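Local coordinates for protein alpha,alpha-trehalose-phosphate synthase (UDP-forming) (Burkholderia multivorans, PDB 5UOF) that belongs to the family 20 glycosyltransferases of the GT-B class, enzymes built from two Rossmann-like domains that face each other across a cleft, at residues R26-G31 with E351-M356; P145-L150 with M186-V191; P387-V392 with A432-R437. One frame throughout, in Å; residues are numbered along the deposited sequence. Where two conformers were deposited one is given.

Contact 1 (R26-G31 with E351-M356); sequences RPSAGG and ERNLLM. With EDO (1,2-ethanediol), chain K.
R352 lays its guanidinium beside the peptide between A29 and G30, with A29 C and G30 N over one face. The same group grips S28 O at its edge: NE donates over 2.6 Å, close to the guanidinium plane and on a lone pair of the carbonyl, and NH2 adds a weak bond of 3.0 Å to that oxygen. The side chain gets there by standing out from the first turn of helix 352-361, CG anti to the backbone N (chi1 173°) and the chain extended as far as NE. M356, one turn on, sets its CE over the centre of the opposite face, 3.4 Å above the plane, so the group is sandwiched between the M356 methyl and the A29-G30 peptide.

In a GT-B fold this is a contact between the two halves, since loop 26-31 follows the first strand of the N-terminal Rossmann-like sheet and helix 352-361 belongs to the C-terminal domain. E380 of helix 376-384 forms a salt bridge with R352 NH1.

N353 meets the loop through water. Its OD1 accepts a hydrogen bond from a water that also donates to S28 O, while ND2 donates over 2.8 Å to a second water bonded to S28 OG.

Contact 2 (P145-L150 with M186-V191); sequences PFAHAL and MCAYDV. With EDO (1,2-ethanediol), chain I.
A147 presses its CB onto a face of the Y189 ring, a CH-pi contact in which the methyl stands 3.3 Å from the ring centroid and 16° off the ring normal. The carbon leans toward the CE1 edge, and CE1 is its nearest ring atom, also at 3.3 Å. The A147 methyl sits 3.2 Å above the plane of the Y189 ring, so helix and ring approach closely.

The torsions of Y189 explain how its ring comes to lie there. With CG anti to the carbonyl carbon and beside the backbone N (chi1 -64°), the ring leaves the type I turn 186-189 and reaches toward the start of helix 146-152; a chi2 of -83° turns its face to the methyl. The phenol oxygen consequently arrives at the first turn of the helix, where A147 N gives it a weak hydrogen bond of 3.3 Å. A stronger polar partner of OH is L144 O, just before the helix, so the hydroxyl bridges two backbone groups.

A188, the residue before, brings its CB to 3.6 Å from H148 N and 3.9 Å from A147 CB. H148 swings its imidazole away from the backbone N, and ND1 meets O2 of a bound 1,2-ethanediol in the ring plane at 2.9 Å. The F146 ring leads away from the turn to L126 and V138.

Helix 146-152 and the Y189 ring thereby pack on a face of the N-terminal Rossmann-like sheet, over strands 135-139 and 159-162, A147 and Y189 both touching I159, Y189 also reaching V138, and helix 109-127 lying against P145, F146 and A149.

Contact 3 (P387-V392 with A432-R437); sequences PADPGV and AERQAR
R434 and Q435 hold a loop against their helix: helix 431-447 packs on the loop leading into strand 392-396, an inner strand of the parallel sheet of the C-terminal Rossmann-like domain of the GT-B fold. E433, just before them, faces along the helix instead and pairs with R425.

R434 does most of the work. Its aliphatic part crosses V392 at about a right angle, CG resting 3.5 Å from V392 CG2, and then the chain bends at chi3 (-78°) to carry the guanidinium over to the loop. There NH1 is shared: it meets D389 OD1 at 2.7 Å in a salt bridge, nearly along the C-O axis, and gives P390 O a bond of 2.8 Å from above the carbonyl plane. The carboxylate and guanidinium planes stand 67° apart. NE is taken by M429 O, which helps fix the group's rotation.

Q435 follows with an extended chain that runs across P390, CG lying 3.7 Å from P390 CD. Its amide end bonds the loop as well, NE2 donating to P387 O at 3.1 Å, in the carbonyl plane. The R437 side chain bonds G407 O through NH1 and reaches back one turn in a salt bridge, NE to E433 OE1 at 2.9 Å.

In the fold
From the N terminus, the chain leaves strand 12-16 and enters loop 26-31, whose partner lies some 320 residues on, on helix 352-361. Within that long excursion, contact 2 opens and closes, joining helix 146-152 to the turn before strand 191-194 inside the N-terminal sheet domain. Contact 1 then closes, joining the two Rossmann-like halves. Only afterwards does contact 3 form, in series with both, tying the loop before strand 392-396 to helix 431-447 in the C-terminal half. No pair crosses. Contacts 1 and 2 have centres about 33 Å apart, and contacts 2 and 3 lie on opposite sides of the chain's centre, their centres about 44 Å apart.

Contact 1 (R26-G31 with E351-M356)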
loop_
_atom_site.group_PDB
_atom_site.type_symbol
_atom_site.label_atom_id
_atom_site.label_comp_id
_atom_site.label_asym_id
_atom_site.label_seq_id
_atom_site.Cartn_x
_atom_site.Cartn_y
_atom_site.Cartn_z
ATOM N N ARG A 26 -1.431 34.335 -16.069
ATOM C CA ARG A 26 -1.733 35.268 -14.999
ATOM C C ARG A 26 -1.707 34.532 -13.659
ATOM O O ARG A 26 -1.917 33.316 -13.610
ATOM C CB ARG A 26 -3.093 35.919 -15.233
ATOM C CG ARG A 26 -3.078 36.939 -16.355
ATOM C CD ARG A 26 -4.459 37.488 -16.637
ATOM N NE ARG A 26 -5.325 36.491 -17.257
ATOM C CZ ARG A 26 -6.500 36.770 -17.813
ATOM N NH1 ARG A 26 -6.951 38.020 -17.834
ATOM N NH2 ARG A 26 -7.222 35.799 -18.354
ATOM N N PRO A 27 -1.433 35.240 -12.558
ATOM C CA PRO A 27 -1.272 34.547 -11.267
ATOM C C PRO A 27 -2.503 33.767 -10.817
ATOM O O PRO A 27 -2.361 32.784 -10.077
ATOM C CB PRO A 27 -0.938 35.692 -10.295
ATOM C CG PRO A 27 -1.382 36.938 -10.991
ATOM C CD PRO A 27 -1.155 36.681 -12.443
ATOM N N SER A 28 -3.708 34.168 -11.236
ATOM C CA SER A 28 -4.905 33.419 -10.859
ATOM C C SER A 28 -5.025 32.100 -11.613
ATOM O O SER A 28 -5.730 31.199 -11.149
ATOM C CB SER A 28 -6.162 34.261 -11.099
ATOM O OG SER A 28 -6.207 34.761 -12.425
ATOM N N ALA A 29 -4.336 31.965 -12.746
ATOM C CA ALA A 29 -4.505 30.817 -13.622
ATOM C C ALA A 29 -3.992 29.536 -12.965
ATOM O O ALA A 29 -3.377 29.543 -11.894
ATOM C CB ALA A 29 -3.786 31.052 -14.950
ATOM N N GLY A 30 -4.262 28.410 -13.635
ATOM C CA GLY A 30 -3.770 27.119 -13.215
ATOM C C GLY A 30 -2.952 26.480 -14.326
ATOM O O GLY A 30 -2.915 26.963 -15.463
ATOM N N GLY A 31 -2.293 25.387 -13.983
ATOM C CA GLY A 31 -1.495 24.636 -14.929
ATOM C C GLY A 31 -0.005 24.823 -14.692
ATOM O O GLY A 31 0.439 25.665 -13.910
ATOM N N GLU A 351 -15.237 27.309 -16.402
ATOM C CA GLU A 351 -14.147 28.273 -16.301
ATOM C C GLU A 351 -13.562 28.288 -14.896
ATOM O O GLU A 351 -14.292 28.240 -13.905
ATOM C CB GLU A 351 -14.635 29.682 -16.623
ATOM C CG GLU A 351 -14.775 30.035 -18.060
ATOM C CD GLU A 351 -15.106 31.505 -18.193
ATOM O OE1 GLU A 351 -14.277 32.340 -17.768
ATOM O OE2 GLU A 351 -16.212 31.821 -18.671
ATOM N N ARG A 352 -12.236 28.395 -14.826
ATOM C CA ARG A 352 -11.553 28.338 -13.541
ATOM C C ARG A 352 -12.048 29.422 -12.597
ATOM O O ARG A 352 -12.296 29.158 -11.418
ATOM C CB ARG A 352 -10.048 28.462 -13.756
ATOM C CG ARG A 352 -9.239 28.587 -12.484
ATOM C CD ARG A 352 -7.766 28.673 -12.842
ATOM N NE ARG A 352 -6.934 28.997 -11.693
ATOM C CZ ARG A 352 -6.498 28.102 -10.814
ATOM N NH1 ARG A 352 -6.822 26.820 -10.957
ATOM N NH2 ARG A 352 -5.737 28.490 -9.799
ATOM N N ASN A 353 -12.205 30.649 -13.094
ATOM C CA ASN A 353 -12.595 31.732 -12.195
ATOM C C ASN A 353 -14.031 31.580 -11.720
ATOM O O ASN A 353 -14.374 32.053 -10.629
ATOM C CB ASN A 353 -12.388 33.080 -12.873
ATOM C CG ASN A 353 -10.933 33.462 -12.949
ATOM O OD1 ASN A 353 -10.063 32.716 -12.494
ATOM N ND2 ASN A 353 -10.653 34.625 -13.521
ATOM N N LEU A 354 -14.882 30.937 -12.526
ATOM C CA LEU A 354 -16.223 30.596 -12.065
ATOM C C LEU A 354 -16.170 29.627 -10.888
ATOM O O LEU A 354 -16.900 29.793 -9.904
ATOM C CB LEU A 354 -17.030 30.003 -13.222
ATOM C CG LEU A 354 -18.554 30.054 -13.154
ATOM C CD1 LEU A 354 -19.039 31.499 -13.141
ATOM C CD2 LEU A 354 -19.166 29.287 -14.315
ATOM N N LEU A 355 -15.317 28.595 -10.978
ATOM C CA LEU A 355 -15.167 27.669 -9.860
ATOM C C LEU A 355 -14.754 28.406 -8.595
ATOM O O LEU A 355 -15.235 28.090 -7.500
ATOM C CB LEU A 355 -14.140 26.578 -10.181
ATOM C CG LEU A 355 -14.463 25.565 -11.279
ATOM C CD1 LEU A 355 -13.342 24.538 -11.373
ATOM C CD2 LEU A 355 -15.800 24.882 -11.021
ATOM N N MET A 356 -13.850 29.383 -8.722
ATOM C CA MET A 356 -13.443 30.135 -7.539
ATOM C C MET A 356 -14.627 30.893 -6.948
ATOM O O MET A 356 -14.803 30.930 -5.722
ATOM C CB MET A 356 -12.294 31.096 -7.869
ATOM C CG MET A 356 -11.072 30.436 -8.561
ATOM S SD MET A 356 -10.413 29.023 -7.638
ATOM C CE MET A 356 -9.336 28.285 -8.860
HETATM C C1 EDO K . 2.068 24.677 -11.345
HETATM O O1 EDO K . 0.666 24.716 -11.057
HETATM C C2 EDO K . 2.516 23.222 -11.419
HETATM O O2 EDO K . 1.526 22.440 -12.104
HETATM O O HOH W 1 -8.344 36.132 -13.812
HETATM O O HOH W 2 -8.519 32.063 -10.279
#

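Contact 2 (P145-L150 with M186-V191)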
loop_
_atom_site.group_PDB
_atom_site.type_symbol
_atom_site.label_atom_id
_atom_site.label_comp_id
_atom_site.label_asym_id
_atom_site.label_seq_id
_atom_site.Cartn_x
_atom_site.Cartn_y
_atom_site.Cartn_z
ATOM N N PRO A 145 12.301 8.286 -16.549
ATOM C CA PRO A 145 13.600 7.847 -17.083
ATOM C C PRO A 145 14.326 8.885 -17.930
ATOM O O PRO A 145 15.365 8.561 -18.519
ATOM C CB PRO A 145 13.232 6.624 -17.946
ATOM C CG PRO A 145 11.797 6.314 -17.658
ATOM C CD PRO A 145 11.186 7.608 -17.232
ATOM N N PHE A 146 13.839 10.125 -17.994
ATOM C CA PHE A 146 14.333 11.064 -19.003
ATOM C C PHE A 146 15.794 11.446 -18.761
ATOM O O PHE A 146 16.592 11.485 -19.706
ATOM C CB PHE A 146 13.438 12.305 -19.029
ATOM C CG PHE A 146 13.599 13.150 -20.273
ATOM C CD1 PHE A 146 12.918 12.833 -21.442
ATOM C CD2 PHE A 146 14.399 14.279 -20.256
ATOM C CE1 PHE A 146 13.048 13.621 -22.580
ATOM C CE2 PHE A 146 14.528 15.071 -21.384
ATOM C CZ PHE A 146 13.852 14.743 -22.545
ATOM N N ALA A 147 16.164 11.763 -17.510
ATOM C CA ALA A 147 17.558 12.103 -17.222
ATOM C C ALA A 147 18.494 10.951 -17.540
ATOM O O ALA A 147 19.581 11.167 -18.081
ATOM C CB ALA A 147 17.743 12.502 -15.763
ATOM N N HIS A 148 18.106 9.725 -17.191
ATOM C CA HIS A 148 18.981 8.591 -17.465
ATOM C C HIS A 148 19.246 8.469 -18.960
ATOM O O HIS A 148 20.384 8.231 -19.382
ATOM C CB HIS A 148 18.365 7.308 -16.894
ATOM C CG HIS A 148 19.259 6.117 -17.025
ATOM N ND1 HIS A 148 19.190 5.250 -18.096
ATOM C CD2 HIS A 148 20.279 5.679 -16.251
ATOM C CE1 HIS A 148 20.109 4.313 -17.959
ATOM N NE2 HIS A 148 20.786 4.552 -16.850
ATOM N N ALA A 149 18.215 8.679 -19.778
ATOM C CA ALA A 149 18.394 8.637 -21.225
ATOM C C ALA A 149 19.321 9.754 -21.693
ATOM O O ALA A 149 20.174 9.539 -22.563
ATOM C CB ALA A 149 17.036 8.724 -21.918
ATOM N N LEU A 150 19.178 10.950 -21.112
ATOM C CA LEU A 150 20.086 12.045 -21.457
ATOM C C LEU A 150 21.524 11.718 -21.057
ATOM O O LEU A 150 22.464 11.993 -21.815
ATOM C CB LEU A 150 19.622 13.343 -20.790
ATOM C CG LEU A 150 18.367 14.020 -21.353
ATOM C CD1 LEU A 150 17.966 15.208 -20.499
ATOM C CD2 LEU A 150 18.566 14.469 -22.802
ATOM N N MET A 186 15.945 7.627 -11.179
ATOM C CA MET A 186 15.760 8.818 -10.366
ATOM C C MET A 186 17.083 9.349 -9.856
ATOM O O MET A 186 17.223 10.559 -9.651
ATOM C CB MET A 186 14.813 8.500 -9.213
ATOM C CG MET A 186 13.429 8.193 -9.739
ATOM S SD MET A 186 12.223 7.731 -8.504
ATOM C CE MET A 186 12.037 9.286 -7.608
ATOM N N CYS A 187 18.067 8.479 -9.668
ATOM C CA CYS A 187 19.388 8.944 -9.267
ATOM C C CYS A 187 20.205 9.511 -10.421
ATOM O O CYS A 187 21.321 9.972 -10.182
ATOM C CB CYS A 187 20.166 7.814 -8.591
ATOM S SG CYS A 187 19.397 7.310 -7.041
ATOM N N ALA A 188 19.692 9.495 -11.652
ATOM C CA ALA A 188 20.377 10.183 -12.744
ATOM C C ALA A 188 20.205 11.697 -12.678
ATOM O O ALA A 188 20.989 12.423 -13.302
ATOM C CB ALA A 188 19.874 9.657 -14.091
ATOM N N TYR A 189 19.206 12.176 -11.936
ATOM C CA TYR A 189 18.997 13.600 -11.707
ATOM C C TYR A 189 19.968 14.140 -10.663
ATOM O O TYR A 189 20.323 13.453 -9.703
ATOM C CB TYR A 189 17.554 13.860 -11.244
ATOM C CG TYR A 189 16.533 13.494 -12.292
ATOM C CD1 TYR A 189 16.218 14.387 -13.313
ATOM C CD2 TYR A 189 15.892 12.246 -12.278
ATOM C CE1 TYR A 189 15.296 14.065 -14.295
ATOM C CE2 TYR A 189 14.974 11.906 -13.266
ATOM C CZ TYR A 189 14.689 12.819 -14.278
ATOM O OH TYR A 189 13.789 12.505 -15.275
ATOM N N ASP A 190 20.398 15.394 -10.856
ATOM C CA ASP A 190 21.147 16.076 -9.807
ATOM C C ASP A 190 20.241 16.536 -8.679
ATOM O O ASP A 190 20.691 16.644 -7.533
ATOM C CB ASP A 190 21.897 17.274 -10.380
ATOM C CG ASP A 190 22.804 16.876 -11.499
ATOM O OD1 ASP A 190 23.808 16.189 -11.219
ATOM O OD2 ASP A 190 22.476 17.202 -12.656
ATOM N N VAL A 191 18.978 16.818 -8.988
ATOM C CA VAL A 191 17.978 17.202 -8.001
ATOM C C VAL A 191 16.727 16.369 -8.244
ATOM O O VAL A 191 16.211 16.326 -9.369
ATOM C CB VAL A 191 17.639 18.704 -8.071
ATOM C CG1 VAL A 191 16.626 19.075 -6.977
ATOM C CG2 VAL A 191 18.908 19.574 -7.968
HETATM C C1 EDO I . 15.167 5.621 -20.777
HETATM O O1 EDO I . 15.082 4.785 -21.928
HETATM C C2 EDO I . 16.283 5.127 -19.875
HETATM O O2 EDO I . 17.563 5.437 -20.441
#

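Contact 3 (P387-V392 with A432-R437)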
loop_
_atom_site.group_PDB
_atom_site.type_symbol
_atom_site.label_atom_id
_atom_site.label_comp_id
_atom_site.label_asym_id
_atom_site.label_seq_id
_atom_site.Cartn_x
_atom_site.Cartn_y
_atom_site.Cartn_z
ATOM N N PRO A 387 -12.760 36.425 3.901
ATOM C CA PRO A 387 -12.342 36.286 5.306
ATOM C C PRO A 387 -13.373 36.788 6.298
ATOM O O PRO A 387 -13.273 36.439 7.481
ATOM C CB PRO A 387 -11.048 37.109 5.385
ATOM C CG PRO A 387 -11.138 38.077 4.249
ATOM C CD PRO A 387 -11.901 37.366 3.158
ATOM N N ALA A 388 -14.350 37.595 5.864
ATOM C CA ALA A 388 -15.393 38.049 6.776
ATOM C C ALA A 388 -16.404 36.955 7.095
ATOM O O ALA A 388 -17.118 37.059 8.099
ATOM C CB ALA A 388 -16.123 39.259 6.188
ATOM N N ASP A 389 -16.479 35.914 6.275
ATOM C CA ASP A 389 -17.415 34.808 6.448
ATOM C C ASP A 389 -16.871 33.600 5.691
ATOM O O ASP A 389 -17.423 33.210 4.655
ATOM C CB ASP A 389 -18.805 35.200 5.937
ATOM C CG ASP A 389 -19.865 34.124 6.195
ATOM O OD1 ASP A 389 -19.625 33.217 7.019
ATOM O OD2 ASP A 389 -20.944 34.181 5.555
ATOM N N PRO A 390 -15.778 33.000 6.155
ATOM C CA PRO A 390 -15.073 32.027 5.313
ATOM C C PRO A 390 -15.580 30.604 5.486
ATOM O O PRO A 390 -15.985 30.184 6.570
ATOM C CB PRO A 390 -13.623 32.161 5.796
ATOM C CG PRO A 390 -13.752 32.500 7.248
ATOM C CD PRO A 390 -15.026 33.327 7.384
ATOM N N GLY A 391 -15.543 29.852 4.387
ATOM C CA GLY A 391 -15.929 28.451 4.424
ATOM C C GLY A 391 -14.917 27.586 5.154
ATOM O O GLY A 391 -13.804 28.009 5.472
ATOM N N VAL A 392 -15.331 26.341 5.426
ATOM C CA VAL A 392 -14.529 25.366 6.158
ATOM C C VAL A 392 -14.057 24.299 5.186
ATOM O O VAL A 392 -14.857 23.773 4.403
ATOM C CB VAL A 392 -15.334 24.708 7.289
ATOM C CG1 VAL A 392 -14.496 23.616 7.973
ATOM C CG2 VAL A 392 -15.807 25.755 8.284
ATOM N N ALA A 432 -16.221 32.558 14.568
ATOM C CA ALA A 432 -14.911 32.828 15.149
ATOM C C ALA A 432 -13.940 31.689 14.868
ATOM O O ALA A 432 -12.781 31.928 14.512
ATOM C CB ALA A 432 -15.041 33.088 16.652
ATOM N N GLU A 433 -14.396 30.440 15.025
ATOM C CA GLU A 433 -13.533 29.304 14.709
ATOM C C GLU A 433 -13.279 29.197 13.204
ATOM O O GLU A 433 -12.152 28.898 12.769
ATOM C CB GLU A 433 -14.153 28.010 15.264
ATOM C CG GLU A 433 -13.219 26.804 15.068
ATOM C CD GLU A 433 -13.835 25.474 15.508
ATOM O OE1 GLU A 433 -13.239 24.420 15.183
ATOM O OE2 GLU A 433 -14.894 25.473 16.171
ATOM N N ARG A 434 -14.301 29.447 12.385
ATOM C CA ARG A 434 -14.080 29.397 10.944
ATOM C C ARG A 434 -13.003 30.390 10.534
ATOM O O ARG A 434 -12.147 30.083 9.694
ATOM C CB ARG A 434 -15.376 29.687 10.184
ATOM C CG ARG A 434 -16.404 28.567 10.323
ATOM C CD ARG A 434 -17.575 28.747 9.369
ATOM N NE ARG A 434 -18.545 29.754 9.821
ATOM C CZ ARG A 434 -18.770 30.915 9.216
ATOM N NH1 ARG A 434 -18.080 31.271 8.127
ATOM N NH2 ARG A 434 -19.704 31.723 9.702
ATOM N N GLN A 435 -13.012 31.575 11.148
ATOM C CA GLN A 435 -12.016 32.585 10.802
ATOM C C GLN A 435 -10.636 32.203 11.314
ATOM O O GLN A 435 -9.633 32.432 10.630
ATOM C CB GLN A 435 -12.435 33.948 11.357
ATOM C CG GLN A 435 -13.597 34.562 10.599
ATOM C CD GLN A 435 -14.058 35.878 11.194
ATOM O OE1 GLN A 435 -14.193 36.024 12.415
ATOM N NE2 GLN A 435 -14.312 36.843 10.328
ATOM N N ALA A 436 -10.558 31.634 12.521
ATOM C CA ALA A 436 -9.264 31.212 13.041
ATOM C C ALA A 436 -8.645 30.168 12.124
ATOM O O ALA A 436 -7.470 30.271 11.750
ATOM C CB ALA A 436 -9.410 30.672 14.467
ATOM N N ARG A 437 -9.441 29.172 11.719
ATOM C CA ARG A 437 -8.931 28.131 10.826
ATOM C C ARG A 437 -8.581 28.695 9.456
ATOM O O ARG A 437 -7.555 28.326 8.861
ATOM C CB ARG A 437 -9.963 27.014 10.687
ATOM C CG ARG A 437 -10.196 26.240 11.972
ATOM C CD ARG A 437 -11.324 25.251 11.812
ATOM N NE ARG A 437 -11.362 24.368 12.977
ATOM C CZ ARG A 437 -10.603 23.283 13.114
ATOM N NH1 ARG A 437 -9.762 22.916 12.146
ATOM N NH2 ARG A 437 -10.685 22.561 14.220
HETATM O O HOH W 3 -12.509 27.749 8.040
#